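Local coordinates for glucuronoarabinoxylan endo-1,4-beta-xylanase (Clostridium papyrosolvens, PDB 4FMV), which cleaves internal beta-1,4-linkages of xylan as a GH30 endoxylanase, this chain holding the (beta/alpha)8 barrel and an attached beta-strand domain of a longer modular protein, at residues I45-I50 / V140-D145. Sequence-based numbering, arbitrary orientation.
Sequences ILRLRI and VQNEPD
R47 lays the NH2 end of its guanidinium against the amide oxygen of N142, a buried meeting of one residue from each segment that illustrates how a barrel strand can reach through the barrel interior, past strand 82-86, to the loop after strand 137-139. CG of R47 lies anti to the backbone N (chi1 -179°), and the chain runs extended to NE, carrying the charged end well away from the strand. R47 NH2 donates to N142 OD1 at 2.7 Å, bent to 142° at the hydrogen; OD1 sits too close to another atom of the model, so the length and bend of this bond are uncertain. N142 CG lies at the guanidinium edge, in its plane, while the amide itself is turned 43° from it. Salt bridges from NH1 to E232 and from NH2 to E177 should hold the guanidinium's rotation. Q141 NE2 donates to the main-chain O of N142 at 2.8 Å and also bonds W88 O. N142-E143 matches the Asn-Glu pair after the fourth barrel strand of clan GH-A, whose glutamate is usually the acid/base; E232 probably corresponds to the nucleophile. Strand 45-49 runs between parallel strands 11-22 and 82-86, and L46 and L48 pack outward on helix 67-78, L48 also on helix 114-130.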
ATOM      1  N   ILE A  45      -2.692   0.322  -7.507  1.00  7.04           N
ATOM      2  CA  ILE A  45      -3.567   0.879  -6.482  1.00  8.40           C
ATOM      3  C   ILE A  45      -3.325   2.388  -6.358  1.00  8.70           C
ATOM      4  O   ILE A  45      -2.178   2.836  -6.360  1.00 10.28           O
ATOM      5  CB  ILE A  45      -3.335   0.230  -5.082  1.00 11.93           C
ATOM      6  CG1 ILE A  45      -3.425  -1.295  -5.154  1.00 12.62           C
ATOM      7  CG2 ILE A  45      -4.332   0.788  -4.049  1.00 12.62           C
ATOM      8  CD1 ILE A  45      -3.099  -2.001  -3.810  1.00  3.72           C
ATOM      9  N   LEU A  46      -4.409   3.152  -6.250  1.00  7.20           N
ATOM     10  CA  LEU A  46      -4.349   4.589  -5.974  1.00  7.79           C
ATOM     11  C   LEU A  46      -5.159   4.915  -4.732  1.00  9.84           C
ATOM     12  O   LEU A  46      -6.297   4.455  -4.577  1.00  9.08           O
ATOM     13  CB  LEU A  46      -4.920   5.401  -7.160  1.00  7.87           C
ATOM     14  CG  LEU A  46      -4.966   6.917  -6.937  1.00 10.28           C
ATOM     15  CD1 LEU A  46      -3.552   7.543  -6.787  1.00  3.31           C
ATOM     16  CD2 LEU A  46      -5.699   7.589  -8.071  1.00 10.40           C
ATOM     17  N   ARG A  47      -4.571   5.721  -3.855  1.00 10.28           N
ATOM     18  CA  ARG A  47      -5.232   6.196  -2.645  1.00  9.26           C
ATOM     19  C   ARG A  47      -5.613   7.669  -2.798  1.00  8.10           C
ATOM     20  O   ARG A  47      -4.737   8.527  -2.959  1.00  9.90           O
ATOM     21  CB  ARG A  47      -4.284   6.041  -1.431  1.00  4.48           C
ATOM     22  CG  ARG A  47      -4.869   6.490  -0.091  1.00  5.33           C
ATOM     23  CD  ARG A  47      -3.811   6.407   1.012  1.00  6.55           C
ATOM     24  NE  ARG A  47      -4.360   6.698   2.353  1.00  7.58           N
ATOM     25  CZ  ARG A  47      -3.729   7.412   3.279  1.00  7.57           C
ATOM     26  NH1 ARG A  47      -2.541   7.912   3.004  1.00  7.76           N
ATOM     27  NH2 ARG A  47      -4.275   7.594   4.498  1.00  8.99           N
ATOM     28  N   LEU A  48      -6.912   7.951  -2.680  1.00  8.23           N
ATOM     29  CA  LEU A  48      -7.471   9.303  -2.681  1.00  9.34           C
ATOM     30  C   LEU A  48      -7.604   9.836  -1.252  1.00 10.78           C
ATOM     31  O   LEU A  48      -7.742   9.064  -0.296  1.00  7.04           O
ATOM     32  CB  LEU A  48      -8.867   9.315  -3.308  1.00 11.50           C
ATOM     33  CG  LEU A  48      -9.107   8.538  -4.598  1.00  8.88           C
ATOM     34  CD1 LEU A  48     -10.595   8.557  -4.923  1.00  8.39           C
ATOM     35  CD2 LEU A  48      -8.279   9.140  -5.730  1.00  8.49           C
ATOM     36  N   ARG A  49      -7.456  11.145  -1.092  1.00  9.49           N
ATOM     37  CA  ARG A  49      -7.843  11.776   0.162  1.00 10.47           C
ATOM     38  C   ARG A  49      -9.231  12.388  -0.022  1.00 12.31           C
ATOM     39  O   ARG A  49      -9.471  13.102  -1.000  1.00 11.45           O
ATOM     40  CB  ARG A  49      -6.852  12.861   0.559  1.00  8.17           C
ATOM     41  CG  ARG A  49      -7.368  13.757   1.694  1.00 11.39           C
ATOM     42  CD  ARG A  49      -6.370  14.833   2.078  1.00  9.77           C
ATOM     43  NE  ARG A  49      -7.060  15.963   2.699  1.00 14.42           N
ATOM     44  CZ  ARG A  49      -7.703  16.902   2.001  1.00 18.83           C
ATOM     45  NH1 ARG A  49      -7.736  16.849   0.667  1.00 16.64           N
ATOM     46  NH2 ARG A  49      -8.318  17.901   2.631  1.00 18.57           N
ATOM     47  N   ILE A  50     -10.131  12.117   0.923  1.00 11.43           N
ATOM     48  CA  ILE A  50     -11.490  12.658   0.887  1.00 11.02           C
ATOM     49  C   ILE A  50     -11.481  14.104   1.389  1.00 12.83           C
ATOM     50  O   ILE A  50     -11.203  14.370   2.576  1.00 10.24           O
ATOM     51  CB  ILE A  50     -12.419  11.828   1.804  1.00  8.15           C
ATOM     52  CG1 ILE A  50     -12.426  10.351   1.385  1.00 10.77           C
ATOM     53  CG2 ILE A  50     -13.851  12.375   1.811  1.00 11.84           C
ATOM     54  CD1 ILE A  50     -13.280   9.443   2.299  1.00 10.73           C
ATOM     55  N   VAL A 140     -12.221   4.669   7.531  1.00 10.58           N
ATOM     56  CA  VAL A 140     -12.915   5.433   8.563  1.00 10.16           C
ATOM     57  C   VAL A 140     -12.090   6.671   8.935  1.00  8.68           C
ATOM     58  O   VAL A 140     -12.620   7.774   9.038  1.00 12.27           O
ATOM     59  CB  VAL A 140     -13.191   4.572   9.843  1.00  6.48           C
ATOM     60  CG1 VAL A 140     -13.851   5.412  10.961  1.00  4.56           C
ATOM     61  CG2 VAL A 140     -14.041   3.344   9.499  1.00  8.55           C
ATOM     62  N   GLN A 141     -10.807   6.484   9.219  1.00  7.82           N
ATOM     63  CA  GLN A 141      -9.963   7.619   9.572  1.00  7.67           C
ATOM     64  C   GLN A 141      -8.487   7.374   9.237  1.00 11.82           C
ATOM     65  O   GLN A 141      -7.943   6.308   9.564  1.00 12.62           O
ATOM     66  CB  GLN A 141     -10.105   7.876  11.103  1.00  5.98           C
ATOM     67  CG  GLN A 141      -9.134   8.964  11.669  1.00  6.84           C
ATOM     68  CD  GLN A 141      -9.463  10.382  11.213  1.00  9.20           C
ATOM     69  OE1 GLN A 141     -10.613  10.812  11.305  1.00  5.63           O
ATOM     70  NE2 GLN A 141      -8.438  11.128  10.727  1.00  7.22           N
ATOM     71  N   ASN A 142      -7.809   8.390   8.717  1.00  8.95           N
ATOM     72  CA  ASN A 142      -6.351   8.383   8.652  1.00  9.23           C
ATOM     73  C   ASN A 142      -5.713   8.657  10.027  1.00 11.74           C
ATOM     74  O   ASN A 142      -6.010   9.677  10.655  1.00 11.21           O
ATOM     75  CB  ASN A 142      -5.861   9.471   7.702  1.00 11.07           C
ATOM     76  CG  ASN A 142      -4.354   9.479   7.583  1.00 11.03           C
ATOM     77  OD1 ASN A 142      -3.782   8.553   7.006  1.00 11.03           O
ATOM     78  ND2 ASN A 142      -3.693  10.501   8.152  1.00  7.93           N
ATOM     79  N   GLU A 143      -4.816   7.779  10.462  1.00  9.60           N
ATOM     80  CA  GLU A 143      -4.047   7.971  11.706  1.00  8.64           C
ATOM     81  C   GLU A 143      -4.853   8.566  12.853  1.00 11.85           C
ATOM     82  O   GLU A 143      -4.515   9.640  13.363  1.00 13.85           O
ATOM     83  CB  GLU A 143      -2.785   8.807  11.441  1.00  7.43           C
ATOM     84  CG  GLU A 143      -1.904   8.163  10.360  1.00  3.70           C
ATOM     85  CD  GLU A 143      -0.550   8.807  10.213  1.00  4.40           C
ATOM     86  OE1 GLU A 143      -0.256   9.749  10.957  1.00  7.02           O
ATOM     87  OE2 GLU A 143       0.218   8.367   9.337  1.00  8.14           O
ATOM     88  N   PRO A 144      -5.916   7.859  13.272  1.00  7.92           N
ATOM     89  CA  PRO A 144      -6.756   8.314  14.379  1.00  7.52           C
ATOM     90  C   PRO A 144      -5.937   8.417  15.649  1.00  6.88           C
ATOM     91  O   PRO A 144      -6.376   9.080  16.589  1.00  6.25           O
ATOM     92  CB  PRO A 144      -7.754   7.169  14.539  1.00  6.44           C
ATOM     93  CG  PRO A 144      -6.979   5.945  14.037  1.00  5.82           C
ATOM     94  CD  PRO A 144      -6.301   6.513  12.811  1.00  6.16           C
ATOM     95  N   ASP A 145      -4.814   7.696  15.696  1.00 11.88           N
ATOM     96  CA  ASP A 145      -3.898   7.713  16.857  1.00  8.22           C
ATOM     97  C   ASP A 145      -2.659   8.617  16.727  1.00 12.44           C
ATOM     98  O   ASP A 145      -1.800   8.572  17.600  1.00 10.25           O
ATOM     99  CB  ASP A 145      -3.478   6.293  17.246  1.00  5.63           C
ATOM    100  CG  ASP A 145      -2.819   5.549  16.094  1.00 11.68           C
ATOM    101  OD1 ASP A 145      -2.763   6.119  14.978  1.00 10.48           O
ATOM    102  OD2 ASP A 145      -2.353   4.408  16.306  1.00  8.28           O
TER